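Serine proteinase inhibitor A (PDB 3E8L) inhibits serine proteinases of the trypsin and chymotrypsin type, very probably holding both enzymes at once through two reactive sites on a Kunitz-type beta-trefoil. Local coordinates at residues Asn109-Ile117 and Phe162-Ile172; Glu138-Ala146 and Glu175-Lys183. The protein carries 2 engineered substitutions. One frame throughout, in Å; residues are numbered along the deposited sequence.

Contact 1 (109-117 with 162-172) and contact 2 (138-146 with 175-183) belong to one beta-trefoil and alternate along the chain, so the strands of one lead directly into those of the other: 142-147 is followed by 159-164, and 167-172 by 179-183. Their centres lie about 18 Å apart, yet two pairs of side chains join them. Leu170 CD2 packs on Phe177 CE2 at 3.5 Å, and Ile172 CD1 on Ala146 CB at 3.6 Å. Contact 2 is the more buried, its centre about 10 Å from that of the chain against about 15 Å for contact 1. Bound glycerol, probably from the crystallisation liquor, comes within about 4 Å of the Ile172 side chain and about 3 Å of that of Tyr142.

Contact 1 of 2, residues Asn109-Ile117 and Phe162-Ile172; sequences NGGISFQPI and FNVNGRTLLGI
Phe114 and Phe162 form the aromatic part of this contact, sliding past each other in opposite directions with planes at 47° and centroids 4.7 Å apart, a geometry that is neither a stack nor edge-to-face. What lies over the face of Phe162 is the CB of Phe114, 3.7 Å from the ring centroid and close to the ring normal, a CH-pi contact. A chi1 of 68° puts Phe114 CG between its backbone N and carbonyl carbon, and the ring edge at CZ reaches Leu169 CD2 (4.0 Å). Pro116 CD lies over the centre of one Phe114 face, and Ile112 brings its CG2 branch against CD1 of Phe162.

Two backbone hydrogen bonds flank the bridge between Pro116 and Gly171. Ile172 N reaches Gln115 O at 2.9 Å, almost in line with the carbonyl, whereas Ile117 N approaches Leu170 O from above the carbonyl plane, 43° out of it. This joins strand 113-119 to the hairpin of strands 159-164 and 167-172, which turns through a type I' turn from Val164 to Arg167, within the beta-trefoil of Kunitz-type inhibitors. Val55 of strand 52-57 makes backbone hydrogen bonds to both Ile117 and Leu170, so this strand borders both segments.

Water spans both ends of the contact. One molecule donates to Gly110 O and accepts from Asn165 N; another accepts from Gln115 N and donates to Ile172 O, 2.7 Å from each. Beside the first, Val164 CG1 abuts Asn109 O, and the amide of Asn165 rests against Gly110 CA, with ND2 at 3.7 Å.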
ATOM      1  N   ASN A 109     -14.016  12.387 -16.390  1.00 29.57           N
ATOM      2  CA  ASN A 109     -12.986  13.364 -16.708  1.00 29.78           C
ATOM      3  C   ASN A 109     -12.687  13.298 -18.199  1.00 29.36           C
ATOM      4  O   ASN A 109     -12.200  12.276 -18.700  1.00 29.85           O
ATOM      5  CB  ASN A 109     -11.725  13.012 -15.908  1.00 30.31           C
ATOM      6  CG  ASN A 109     -10.711  14.138 -15.853  1.00 31.87           C
ATOM      7  OD1 ASN A 109      -9.852  14.137 -14.973  1.00 35.49           O
ATOM      8  ND2 ASN A 109     -10.778  15.083 -16.791  1.00 33.00           N
ATOM      9  N   GLY A 110     -12.975  14.380 -18.910  1.00 28.74           N
ATOM     10  CA  GLY A 110     -12.766  14.407 -20.353  1.00 27.62           C
ATOM     11  C   GLY A 110     -13.854  13.619 -21.055  1.00 27.35           C
ATOM     12  O   GLY A 110     -13.661  13.142 -22.171  1.00 27.78           O
ATOM     13  N   GLY A 111     -15.010  13.496 -20.412  1.00 26.57           N
ATOM     14  CA  GLY A 111     -16.080  12.673 -20.942  1.00 26.12           C
ATOM     15  C   GLY A 111     -15.759  11.194 -20.778  1.00 25.83           C
ATOM     16  O   GLY A 111     -16.385  10.362 -21.401  1.00 25.47           O
ATOM     17  N   ILE A 112     -14.768  10.880 -19.946  1.00 25.61           N
ATOM     18  CA  ILE A 112     -14.392   9.502 -19.675  1.00 25.97           C
ATOM     19  C   ILE A 112     -14.727   9.119 -18.224  1.00 26.03           C
ATOM     20  O   ILE A 112     -14.375   9.840 -17.282  1.00 25.76           O
ATOM     21  CB  ILE A 112     -12.882   9.236 -19.974  1.00 25.61           C
ATOM     22  CG1 ILE A 112     -12.504   9.656 -21.400  1.00 25.83           C
ATOM     23  CG2 ILE A 112     -12.540   7.777 -19.764  1.00 26.50           C
ATOM     24  CD1 ILE A 112     -12.918   8.709 -22.514  1.00 25.07           C
ATOM     25  N   SER A 113     -15.436   8.003 -18.059  1.00 26.00           N
ATOM     26  CA  SER A 113     -15.665   7.434 -16.743  1.00 26.78           C
ATOM     27  C   SER A 113     -14.727   6.263 -16.535  1.00 27.18           C
ATOM     28  O   SER A 113     -14.730   5.302 -17.322  1.00 27.64           O
ATOM     29  CB  SER A 113     -17.109   6.998 -16.562  1.00 26.64           C
ATOM     30  OG  SER A 113     -17.951   8.137 -16.587  1.00 29.67           O
ATOM     31  N   PHE A 114     -13.910   6.357 -15.488  1.00 27.14           N
ATOM     32  CA  PHE A 114     -12.994   5.293 -15.138  1.00 27.29           C
ATOM     33  C   PHE A 114     -12.532   5.374 -13.687  1.00 27.49           C
ATOM     34  O   PHE A 114     -12.740   6.379 -13.006  1.00 26.95           O
ATOM     35  CB  PHE A 114     -11.791   5.292 -16.087  1.00 27.57           C
ATOM     36  CG  PHE A 114     -10.863   6.489 -15.940  1.00 28.80           C
ATOM     37  CD1 PHE A 114      -9.479   6.298 -15.878  1.00 28.76           C
ATOM     38  CD2 PHE A 114     -11.360   7.795 -15.884  1.00 29.58           C
ATOM     39  CE1 PHE A 114      -8.609   7.374 -15.766  1.00 27.33           C
ATOM     40  CE2 PHE A 114     -10.498   8.882 -15.764  1.00 29.88           C
ATOM     41  CZ  PHE A 114      -9.109   8.665 -15.708  1.00 29.24           C
ATOM     42  N   GLN A 115     -11.926   4.282 -13.230  1.00 27.89           N
ATOM     43  CA  GLN A 115     -11.155   4.275 -12.003  1.00 28.17           C
ATOM     44  C   GLN A 115      -9.693   4.520 -12.366  1.00 27.99           C
ATOM     45  O   GLN A 115      -9.040   3.633 -12.903  1.00 27.92           O
ATOM     46  CB  GLN A 115     -11.292   2.935 -11.289  1.00 28.00           C
ATOM     47  CG  GLN A 115     -12.688   2.589 -10.862  1.00 28.47           C
ATOM     48  CD  GLN A 115     -12.717   1.273 -10.137  1.00 30.05           C
ATOM     49  OE1 GLN A 115     -13.057   0.240 -10.722  1.00 30.87           O
ATOM     50  NE2 GLN A 115     -12.290   1.283  -8.871  1.00 27.98           N
ATOM     51  N   PRO A 116      -9.170   5.732 -12.085  1.00 27.91           N
ATOM     52  CA  PRO A 116      -7.766   5.941 -12.451  1.00 27.39           C
ATOM     53  C   PRO A 116      -6.824   5.240 -11.493  1.00 27.22           C
ATOM     54  O   PRO A 116      -7.226   4.888 -10.386  1.00 27.39           O
ATOM     55  CB  PRO A 116      -7.591   7.458 -12.321  1.00 27.08           C
ATOM     56  CG  PRO A 116      -8.671   7.898 -11.416  1.00 27.53           C
ATOM     57  CD  PRO A 116      -9.819   6.981 -11.647  1.00 27.73           C
ATOM     58  N   ILE A 117      -5.589   5.010 -11.928  0.50 26.98           N
ATOM     59  CA  ILE A 117      -4.519   4.685 -11.007  0.50 26.68           C
ATOM     60  C   ILE A 117      -3.993   6.046 -10.570  0.50 26.99           C
ATOM     61  O   ILE A 117      -3.727   6.915 -11.414  0.50 27.10           O
ATOM     62  CB  ILE A 117      -3.377   3.885 -11.678  0.50 26.61           C
ATOM     63  CG1 ILE A 117      -3.927   2.650 -12.395  0.50 25.63           C
ATOM     64  CG2 ILE A 117      -2.344   3.480 -10.648  0.50 26.19           C
ATOM     65  CD1 ILE A 117      -4.874   1.819 -11.552  0.50 21.75           C
ATOM     66  N   PHE A 162      -6.484   5.212 -20.876  1.00 24.17           N
ATOM     67  CA  PHE A 162      -7.608   6.055 -21.287  1.00 24.91           C
ATOM     68  C   PHE A 162      -7.149   7.393 -21.883  1.00 25.17           C
ATOM     69  O   PHE A 162      -6.379   8.117 -21.253  1.00 25.73           O
ATOM     70  CB  PHE A 162      -8.517   6.351 -20.085  1.00 24.90           C
ATOM     71  CG  PHE A 162      -9.153   5.141 -19.484  1.00 25.01           C
ATOM     72  CD1 PHE A 162     -10.423   4.744 -19.888  1.00 25.21           C
ATOM     73  CD2 PHE A 162      -8.501   4.407 -18.496  1.00 24.75           C
ATOM     74  CE1 PHE A 162     -11.041   3.612 -19.325  1.00 25.11           C
ATOM     75  CE2 PHE A 162      -9.107   3.280 -17.933  1.00 26.55           C
ATOM     76  CZ  PHE A 162     -10.392   2.886 -18.350  1.00 25.14           C
ATOM     77  N   ASN A 163      -7.630   7.734 -23.075  1.00 25.73           N
ATOM     78  CA  ASN A 163      -7.336   9.049 -23.671  1.00 26.22           C
ATOM     79  C   ASN A 163      -8.250  10.095 -23.041  1.00 25.90           C
ATOM     80  O   ASN A 163      -9.434  10.180 -23.368  1.00 25.69           O
ATOM     81  CB  ASN A 163      -7.459   9.032 -25.208  1.00 25.97           C
ATOM     82  CG  ASN A 163      -7.091  10.385 -25.869  1.00 28.21           C
ATOM     83  OD1 ASN A 163      -6.562  10.417 -26.987  1.00 31.30           O
ATOM     84  ND2 ASN A 163      -7.393  11.493 -25.197  1.00 28.02           N
ATOM     85  N   VAL A 164      -7.680  10.880 -22.131  1.00 25.92           N
ATOM     86  CA  VAL A 164      -8.416  11.888 -21.379  1.00 26.05           C
ATOM     87  C   VAL A 164      -7.881  13.280 -21.726  1.00 26.68           C
ATOM     88  O   VAL A 164      -6.765  13.628 -21.342  1.00 27.36           O
ATOM     89  CB  VAL A 164      -8.253  11.648 -19.884  1.00 25.09           C
ATOM     90  CG1 VAL A 164      -9.028  12.669 -19.096  1.00 25.61           C
ATOM     91  CG2 VAL A 164      -8.725  10.260 -19.529  1.00 25.16           C
ATOM     92  N   ASN A 165      -8.675  14.071 -22.445  1.00 26.92           N
ATOM     93  CA  ASN A 165      -8.237  15.392 -22.928  1.00 27.11           C
ATOM     94  C   ASN A 165      -6.832  15.320 -23.537  1.00 27.22           C
ATOM     95  O   ASN A 165      -5.930  16.031 -23.099  1.00 27.63           O
ATOM     96  CB  ASN A 165      -8.240  16.440 -21.793  1.00 26.92           C
ATOM     97  CG  ASN A 165      -9.612  16.655 -21.172  1.00 26.71           C
ATOM     98  OD1 ASN A 165      -9.757  16.628 -19.938  1.00 26.98           O
ATOM     99  ND2 ASN A 165     -10.624  16.867 -22.011  1.00 24.12           N
ATOM    100  N   GLY A 166      -6.632  14.428 -24.501  1.00 26.89           N
ATOM    101  CA  GLY A 166      -5.350  14.328 -25.190  1.00 26.83           C
ATOM    102  C   GLY A 166      -4.237  13.596 -24.446  1.00 27.00           C
ATOM    103  O   GLY A 166      -3.272  13.151 -25.068  1.00 26.97           O
ATOM    104  N   ARG A 167      -4.359  13.458 -23.125  1.00 26.90           N
ATOM    105  CA  ARG A 167      -3.333  12.775 -22.339  1.00 26.83           C
ATOM    106  C   ARG A 167      -3.700  11.308 -22.078  1.00 26.62           C
ATOM    107  O   ARG A 167      -4.874  10.970 -21.871  1.00 26.73           O
ATOM    108  CB  ARG A 167      -3.024  13.528 -21.038  1.00 26.95           C
ATOM    109  CG  ARG A 167      -2.358  14.875 -21.284  1.00 28.83           C
ATOM    110  CD  ARG A 167      -1.924  15.561 -20.016  1.00 32.78           C
ATOM    111  NE  ARG A 167      -1.943  17.019 -20.171  1.00 36.67           N
ATOM    112  CZ  ARG A 167      -0.862  17.812 -20.152  1.00 39.82           C
ATOM    113  NH1 ARG A 167       0.364  17.296 -19.976  1.00 39.90           N
ATOM    114  NH2 ARG A 167      -1.001  19.135 -20.317  1.00 38.77           N
ATOM    115  N   THR A 168      -2.695  10.437 -22.125  1.00 25.50           N
ATOM    116  CA  THR A 168      -2.920   9.042 -21.889  1.00 25.13           C
ATOM    117  C   THR A 168      -2.772   8.719 -20.391  1.00 25.50           C
ATOM    118  O   THR A 168      -1.681   8.786 -19.831  1.00 25.89           O
ATOM    119  CB  THR A 168      -1.999   8.187 -22.762  1.00 25.02           C
ATOM    120  OG1 THR A 168      -2.337   8.388 -24.145  1.00 24.48           O
ATOM    121  CG2 THR A 168      -2.156   6.707 -22.424  1.00 24.80           C
ATOM    122  N   LEU A 169      -3.887   8.379 -19.752  1.00 25.24           N
ATOM    123  CA  LEU A 169      -3.917   8.069 -18.325  1.00 25.22           C
ATOM    124  C   LEU A 169      -4.176   6.586 -18.074  1.00 24.99           C
ATOM    125  O   LEU A 169      -4.823   5.911 -18.872  1.00 25.42           O
ATOM    126  CB  LEU A 169      -5.009   8.890 -17.624  1.00 24.93           C
ATOM    127  CG  LEU A 169      -4.704  10.319 -17.205  1.00 25.25           C
ATOM    128  CD1 LEU A 169      -4.589  11.255 -18.425  1.00 25.16           C
ATOM    129  CD2 LEU A 169      -5.788  10.791 -16.223  1.00 24.55           C
ATOM    130  N   LEU A 170      -3.691   6.090 -16.950  1.00 24.74           N
ATOM    131  CA  LEU A 170      -3.884   4.695 -16.628  1.00 24.73           C
ATOM    132  C   LEU A 170      -5.086   4.554 -15.725  1.00 25.31           C
ATOM    133  O   LEU A 170      -5.337   5.427 -14.890  1.00 26.06           O
ATOM    134  CB  LEU A 170      -2.643   4.131 -15.946  1.00 24.14           C
ATOM    135  CG  LEU A 170      -1.356   4.042 -16.761  1.00 22.66           C
ATOM    136  CD1 LEU A 170      -0.421   3.133 -16.042  1.00 20.77           C
ATOM    137  CD2 LEU A 170      -1.646   3.503 -18.159  1.00 22.99           C
ATOM    138  N   GLY A 171      -5.834   3.468 -15.896  1.00 25.20           N
ATOM    139  CA  GLY A 171      -6.934   3.142 -14.995  1.00 24.70           C
ATOM    140  C   GLY A 171      -7.270   1.664 -15.082  1.00 25.03           C
ATOM    141  O   GLY A 171      -6.611   0.913 -15.810  1.00 25.61           O
ATOM    142  N   ILE A 172      -8.269   1.233 -14.313  1.00 24.43           N
ATOM    143  CA  ILE A 172      -8.752  -0.130 -14.357  1.00 23.81           C
ATOM    144  C   ILE A 172      -9.506  -0.280 -15.663  1.00 24.19           C
ATOM    145  O   ILE A 172     -10.368   0.555 -15.993  1.00 23.79           O
ATOM    146  CB  ILE A 172      -9.695  -0.422 -13.168  1.00 23.74           C
ATOM    147  CG1 ILE A 172      -8.978  -0.197 -11.836  1.00 23.22           C
ATOM    148  CG2 ILE A 172     -10.345  -1.825 -13.279  1.00 22.97           C
ATOM    149  CD1 ILE A 172      -7.694  -1.033 -11.597  1.00 21.36           C
TER
HETATM  150  O   HOH W   1     -11.309  13.320 -23.570  1.00 22.03           O
HETATM  151  O   HOH W   2     -12.220   2.226 -14.965  1.00 26.65           O

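Contact 2 of 2, residues Glu138-Ala146 and Glu175-Lys183; sequences ETGVYKLAA and EHFTVQFQK. Engineered in segment 175-183: Gln180 (natural residue Arg).
Tyr142 overlaps Phe181 at about a right angle, its CD2 lying in the plane of the Phe181 ring at the edge, 3.8 Å from CE1; the Tyr142 OH bonds to Val12 N in the N-terminal segment. Leu144 adds its CD2 branch, which meets CG2 of Val179 at 4.1 Å and also comes near Phe181 CZ. A chi1 of -58° sets Val179 CG1 beside the backbone N, anti to the carbonyl carbon, and leaves CG2 between N and the carbonyl carbon, facing Leu144 CD2 and Tyr142 O.

The backbones meet in one antiparallel hydrogen-bonded pair, Tyr142 with Val179. Tyr142 N to Val179 O and Val179 N to Tyr142 O both measure 2.8 Å, and both donors lie in the carbonyl plane. Each of these oxygens also receives a CA-H contact, from Val141 and Thr178 respectively. The short strand axes stand 95° apart, consistent with pairing confined to a single bridge, and beyond it water takes over: one molecule links Gly140 O to Phe181 N, and another links Leu144 N to Phe177 O.

Toward the exposed His176, the bent chain of Lys143 brings NZ into the plane of the imidazole at its edge, 3.9 Å from NE2, with a water bonded to both nitrogens. Separately, Val141 CG1 touches Thr178 OG1, and the engineered Gln180 lays its CG against Gly140 O, while its OE1, another acceptor, lies 3.4 Å from that oxygen without bonding.

In the beta-trefoil, strand 142-147 is one of the two edge strands of a four-strand sheet, bonded through Lys143 and Ala145 to strand 130-135, and strand 179-183 pairs with 30-34. The crossing thus joins two sheets. Phe69 meets the Phe181 ring, and Leu144 both bonds through its backbone to Val159 of strand 159-164 and packs on it.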
ATOM      1  N   GLU A 138       5.713 -11.618 -25.415  1.00 32.51           N
ATOM      2  CA  GLU A 138       7.123 -11.270 -25.566  1.00 32.35           C
ATOM      3  C   GLU A 138       7.822 -10.976 -24.251  1.00 31.63           C
ATOM      4  O   GLU A 138       7.296 -10.254 -23.395  1.00 31.96           O
ATOM      5  CB  GLU A 138       7.336 -10.147 -26.583  1.00 32.74           C
ATOM      6  CG  GLU A 138       6.454  -8.937 -26.413  1.00 34.46           C
ATOM      7  CD  GLU A 138       6.767  -7.829 -27.422  1.00 37.62           C
ATOM      8  OE1 GLU A 138       5.881  -6.960 -27.604  1.00 38.37           O
ATOM      9  OE2 GLU A 138       7.879  -7.821 -28.026  1.00 37.61           O
ATOM     10  N   THR A 139       9.017 -11.537 -24.099  1.00 30.68           N
ATOM     11  CA  THR A 139       9.720 -11.444 -22.835  1.00 29.97           C
ATOM     12  C   THR A 139      10.183 -10.000 -22.572  1.00 29.07           C
ATOM     13  O   THR A 139      10.507  -9.266 -23.499  1.00 28.52           O
ATOM     14  CB  THR A 139      10.863 -12.502 -22.704  1.00 30.32           C
ATOM     15  OG1 THR A 139      12.143 -11.863 -22.834  1.00 31.56           O
ATOM     16  CG2 THR A 139      10.702 -13.677 -23.729  1.00 29.54           C
ATOM     17  N   GLY A 140      10.154  -9.596 -21.305  1.00 28.72           N
ATOM     18  CA  GLY A 140      10.435  -8.214 -20.896  1.00 28.03           C
ATOM     19  C   GLY A 140       9.349  -7.186 -21.182  1.00 27.86           C
ATOM     20  O   GLY A 140       9.588  -5.988 -21.072  1.00 27.86           O
ATOM     21  N   VAL A 141       8.156  -7.651 -21.554  1.00 27.67           N
ATOM     22  CA  VAL A 141       7.021  -6.786 -21.862  1.00 27.38           C
ATOM     23  C   VAL A 141       5.836  -7.302 -21.051  1.00 27.90           C
ATOM     24  O   VAL A 141       5.502  -8.497 -21.117  1.00 28.01           O
ATOM     25  CB  VAL A 141       6.670  -6.786 -23.386  1.00 27.32           C
ATOM     26  CG1 VAL A 141       5.536  -5.840 -23.670  1.00 27.18           C
ATOM     27  CG2 VAL A 141       7.853  -6.385 -24.230  1.00 26.08           C
ATOM     28  N   TYR A 142       5.200  -6.417 -20.282  1.00 27.98           N
ATOM     29  CA  TYR A 142       4.226  -6.866 -19.298  1.00 28.32           C
ATOM     30  C   TYR A 142       2.929  -6.093 -19.291  1.00 29.01           C
ATOM     31  O   TYR A 142       2.866  -4.962 -19.745  1.00 29.28           O
ATOM     32  CB  TYR A 142       4.843  -6.845 -17.890  1.00 27.69           C
ATOM     33  CG  TYR A 142       6.151  -7.600 -17.809  1.00 27.29           C
ATOM     34  CD1 TYR A 142       6.172  -8.984 -17.602  1.00 24.26           C
ATOM     35  CD2 TYR A 142       7.371  -6.929 -17.961  1.00 25.96           C
ATOM     36  CE1 TYR A 142       7.368  -9.682 -17.537  1.00 23.96           C
ATOM     37  CE2 TYR A 142       8.573  -7.615 -17.910  1.00 25.72           C
ATOM     38  CZ  TYR A 142       8.572  -9.000 -17.694  1.00 25.75           C
ATOM     39  OH  TYR A 142       9.777  -9.683 -17.635  1.00 23.79           O
ATOM     40  N   LYS A 143       1.896  -6.736 -18.760  1.00 30.01           N
ATOM     41  CA  LYS A 143       0.643  -6.085 -18.445  1.00 30.82           C
ATOM     42  C   LYS A 143       0.629  -5.863 -16.941  1.00 30.76           C
ATOM     43  O   LYS A 143       1.037  -6.755 -16.189  1.00 30.99           O
ATOM     44  CB  LYS A 143      -0.537  -6.973 -18.879  1.00 31.35           C
ATOM     45  CG  LYS A 143      -1.014  -6.692 -20.314  1.00 33.80           C
ATOM     46  CD  LYS A 143      -1.999  -7.727 -20.846  1.00 37.28           C
ATOM     47  CE  LYS A 143      -1.330  -8.719 -21.773  1.00 39.86           C
ATOM     48  NZ  LYS A 143      -2.188  -9.080 -22.962  1.00 42.45           N
ATOM     49  N   LEU A 144       0.188  -4.685 -16.497  1.00 30.04           N
ATOM     50  CA  LEU A 144       0.012  -4.462 -15.071  1.00 29.47           C
ATOM     51  C   LEU A 144      -1.396  -4.860 -14.622  1.00 29.07           C
ATOM     52  O   LEU A 144      -2.355  -4.754 -15.385  1.00 29.07           O
ATOM     53  CB  LEU A 144       0.295  -3.005 -14.692  1.00 29.32           C
ATOM     54  CG  LEU A 144       1.651  -2.441 -15.120  1.00 30.82           C
ATOM     55  CD1 LEU A 144       1.731  -0.924 -14.849  1.00 29.20           C
ATOM     56  CD2 LEU A 144       2.832  -3.216 -14.491  1.00 30.31           C
ATOM     57  N   ALA A 145      -1.505  -5.311 -13.375  1.00 28.20           N
ATOM     58  CA  ALA A 145      -2.794  -5.588 -12.742  1.00 27.28           C
ATOM     59  C   ALA A 145      -2.818  -4.964 -11.353  1.00 26.86           C
ATOM     60  O   ALA A 145      -1.785  -4.801 -10.708  1.00 26.31           O
ATOM     61  CB  ALA A 145      -3.050  -7.074 -12.674  1.00 26.94           C
ATOM     62  N   ALA A 146      -4.003  -4.583 -10.910  1.00 26.91           N
ATOM     63  CA  ALA A 146      -4.151  -3.796  -9.692  1.00 27.07           C
ATOM     64  C   ALA A 146      -4.924  -4.615  -8.675  1.00 27.09           C
ATOM     65  O   ALA A 146      -6.022  -5.062  -8.970  1.00 27.41           O
ATOM     66  CB  ALA A 146      -4.869  -2.483  -9.990  1.00 26.06           C
ATOM     67  N   GLU A 175      -7.916   0.525 -22.488  1.00 28.13           N
ATOM     68  CA  GLU A 175      -7.317   0.020 -23.701  1.00 28.92           C
ATOM     69  C   GLU A 175      -6.082  -0.758 -23.308  1.00 28.58           C
ATOM     70  O   GLU A 175      -5.440  -0.455 -22.281  1.00 28.66           O
ATOM     71  CB  GLU A 175      -6.953   1.179 -24.635  1.00 29.56           C
ATOM     72  CG  GLU A 175      -7.331   0.955 -26.097  1.00 33.75           C
ATOM     73  CD  GLU A 175      -8.642   1.641 -26.481  1.00 38.67           C
ATOM     74  OE1 GLU A 175      -8.564   2.721 -27.122  1.00 38.29           O
ATOM     75  OE2 GLU A 175      -9.741   1.105 -26.145  1.00 40.68           O
ATOM     76  N   HIS A 176      -5.769  -1.760 -24.122  1.00 28.23           N
ATOM     77  CA  HIS A 176      -4.606  -2.617 -23.962  1.00 28.25           C
ATOM     78  C   HIS A 176      -3.359  -1.741 -23.791  1.00 27.74           C
ATOM     79  O   HIS A 176      -3.122  -0.821 -24.571  1.00 27.33           O
ATOM     80  CB  HIS A 176      -4.538  -3.529 -25.197  1.00 29.04           C
ATOM     81  CG  HIS A 176      -3.313  -4.387 -25.286  1.00 31.46           C
ATOM     82  ND1 HIS A 176      -2.233  -4.064 -26.085  1.00 33.57           N
ATOM     83  CD2 HIS A 176      -3.014  -5.580 -24.715  1.00 33.44           C
ATOM     84  CE1 HIS A 176      -1.311  -5.007 -25.983  1.00 34.37           C
ATOM     85  NE2 HIS A 176      -1.763  -5.941 -25.160  1.00 35.10           N
ATOM     86  N   PHE A 177      -2.593  -2.006 -22.737  1.00 27.52           N
ATOM     87  CA  PHE A 177      -1.417  -1.212 -22.384  1.00 27.41           C
ATOM     88  C   PHE A 177      -0.350  -2.160 -21.847  1.00 27.56           C
ATOM     89  O   PHE A 177      -0.611  -2.907 -20.898  1.00 27.98           O
ATOM     90  CB  PHE A 177      -1.806  -0.173 -21.324  1.00 27.06           C
ATOM     91  CG  PHE A 177      -0.715   0.805 -20.967  1.00 28.14           C
ATOM     92  CD1 PHE A 177      -0.414   1.893 -21.815  1.00 28.97           C
ATOM     93  CD2 PHE A 177      -0.016   0.681 -19.762  1.00 28.11           C
ATOM     94  CE1 PHE A 177       0.585   2.826 -21.483  1.00 27.50           C
ATOM     95  CE2 PHE A 177       0.990   1.605 -19.417  1.00 28.48           C
ATOM     96  CZ  PHE A 177       1.289   2.681 -20.281  1.00 28.60           C
ATOM     97  N   THR A 178       0.830  -2.150 -22.431  1.00 20.00           N
ATOM     98  CA  THR A 178       1.905  -3.023 -22.038  1.00 20.00           C
ATOM     99  C   THR A 178       3.154  -2.213 -21.732  1.00 20.00           C
ATOM    100  O   THR A 178       3.306  -1.147 -22.227  1.00 27.60           O
ATOM    101  CB  THR A 178       2.149  -4.159 -23.049  1.00 20.00           C
ATOM    102  OG1 THR A 178       2.736  -3.661 -24.216  1.00 20.00           O
ATOM    103  CG2 THR A 178       0.950  -4.766 -23.462  1.00 20.00           C
ATOM    104  N   VAL A 179       4.000  -2.682 -20.835  1.00 26.72           N
ATOM    105  CA  VAL A 179       5.138  -1.897 -20.394  1.00 26.32           C
ATOM    106  C   VAL A 179       6.443  -2.660 -20.368  1.00 26.61           C
ATOM    107  O   VAL A 179       6.473  -3.884 -20.417  1.00 26.78           O
ATOM    108  CB  VAL A 179       4.913  -1.302 -18.997  1.00 26.18           C
ATOM    109  CG1 VAL A 179       3.671  -0.446 -18.975  1.00 25.95           C
ATOM    110  CG2 VAL A 179       4.829  -2.400 -17.963  1.00 25.54           C
ATOM    111  N   GLN A 180       7.526  -1.903 -20.290  1.00 26.39           N
ATOM    112  CA  GLN A 180       8.831  -2.424 -19.939  1.00 26.44           C
ATOM    113  C   GLN A 180       9.333  -1.662 -18.723  1.00 26.26           C
ATOM    114  O   GLN A 180       8.975  -0.512 -18.503  1.00 25.60           O
ATOM    115  CB  GLN A 180       9.828  -2.261 -21.088  1.00 26.38           C
ATOM    116  CG  GLN A 180       9.695  -3.283 -22.200  1.00 27.73           C
ATOM    117  CD  GLN A 180      10.902  -3.306 -23.120  1.00 28.53           C
ATOM    118  OE1 GLN A 180      11.657  -4.275 -23.147  1.00 27.90           O
ATOM    119  NE2 GLN A 180      11.078  -2.243 -23.887  1.00 27.56           N
ATOM    120  N   PHE A 181      10.166  -2.319 -17.935  1.00 26.22           N
ATOM    121  CA  PHE A 181      10.877  -1.679 -16.841  1.00 26.36           C
ATOM    122  C   PHE A 181      12.278  -1.360 -17.324  1.00 27.33           C
ATOM    123  O   PHE A 181      12.921  -2.190 -17.952  1.00 27.41           O
ATOM    124  CB  PHE A 181      10.895  -2.569 -15.608  1.00 25.53           C
ATOM    125  CG  PHE A 181       9.534  -2.911 -15.099  1.00 23.37           C
ATOM    126  CD1 PHE A 181       8.843  -4.003 -15.605  1.00 20.35           C
ATOM    127  CD2 PHE A 181       8.947  -2.151 -14.102  1.00 22.75           C
ATOM    128  CE1 PHE A 181       7.596  -4.330 -15.134  1.00 20.80           C
ATOM    129  CE2 PHE A 181       7.690  -2.473 -13.607  1.00 21.75           C
ATOM    130  CZ  PHE A 181       7.007  -3.560 -14.131  1.00 21.29           C
ATOM    131  N   GLN A 182      12.720  -0.135 -17.057  1.00 28.94           N
ATOM    132  CA  GLN A 182      13.974   0.411 -17.582  1.00 30.17           C
ATOM    133  C   GLN A 182      14.750   0.930 -16.387  1.00 30.53           C
ATOM    134  O   GLN A 182      14.182   1.660 -15.573  1.00 30.87           O
ATOM    135  CB  GLN A 182      13.649   1.587 -18.488  1.00 30.28           C
ATOM    136  CG  GLN A 182      14.789   2.086 -19.373  1.00 33.34           C
ATOM    137  CD  GLN A 182      14.690   1.517 -20.778  1.00 37.55           C
ATOM    138  OE1 GLN A 182      13.584   1.399 -21.334  1.00 39.08           O
ATOM    139  NE2 GLN A 182      15.838   1.127 -21.352  1.00 37.52           N
ATOM    140  N   LYS A 183      16.025   0.579 -16.252  1.00 30.98           N
ATOM    141  CA  LYS A 183      16.736   1.046 -15.064  1.00 32.01           C
ATOM    142  C   LYS A 183      16.949   2.562 -15.072  1.00 33.25           C
ATOM    143  O   LYS A 183      16.959   3.183 -16.135  1.00 32.98           O
ATOM    144  CB  LYS A 183      18.018   0.264 -14.723  1.00 31.49           C
ATOM    145  CG  LYS A 183      18.610  -0.654 -15.764  1.00 30.58           C
ATOM    146  CD  LYS A 183      19.734  -1.469 -15.095  1.00 29.80           C
ATOM    147  CE  LYS A 183      20.436  -2.453 -16.024  1.00 27.14           C
ATOM    148  NZ  LYS A 183      19.558  -3.542 -16.522  1.00 24.54           N
TER
HETATM  149  O   HOH W   3      11.024  -5.130 -18.773  0.80 35.00           O
HETATM  150  O   HOH W   4       0.039  -8.504 -25.250  1.00 38.33           O
HETATM  151  O   HOH W   5      -1.119  -2.885 -18.137  1.00 26.70           O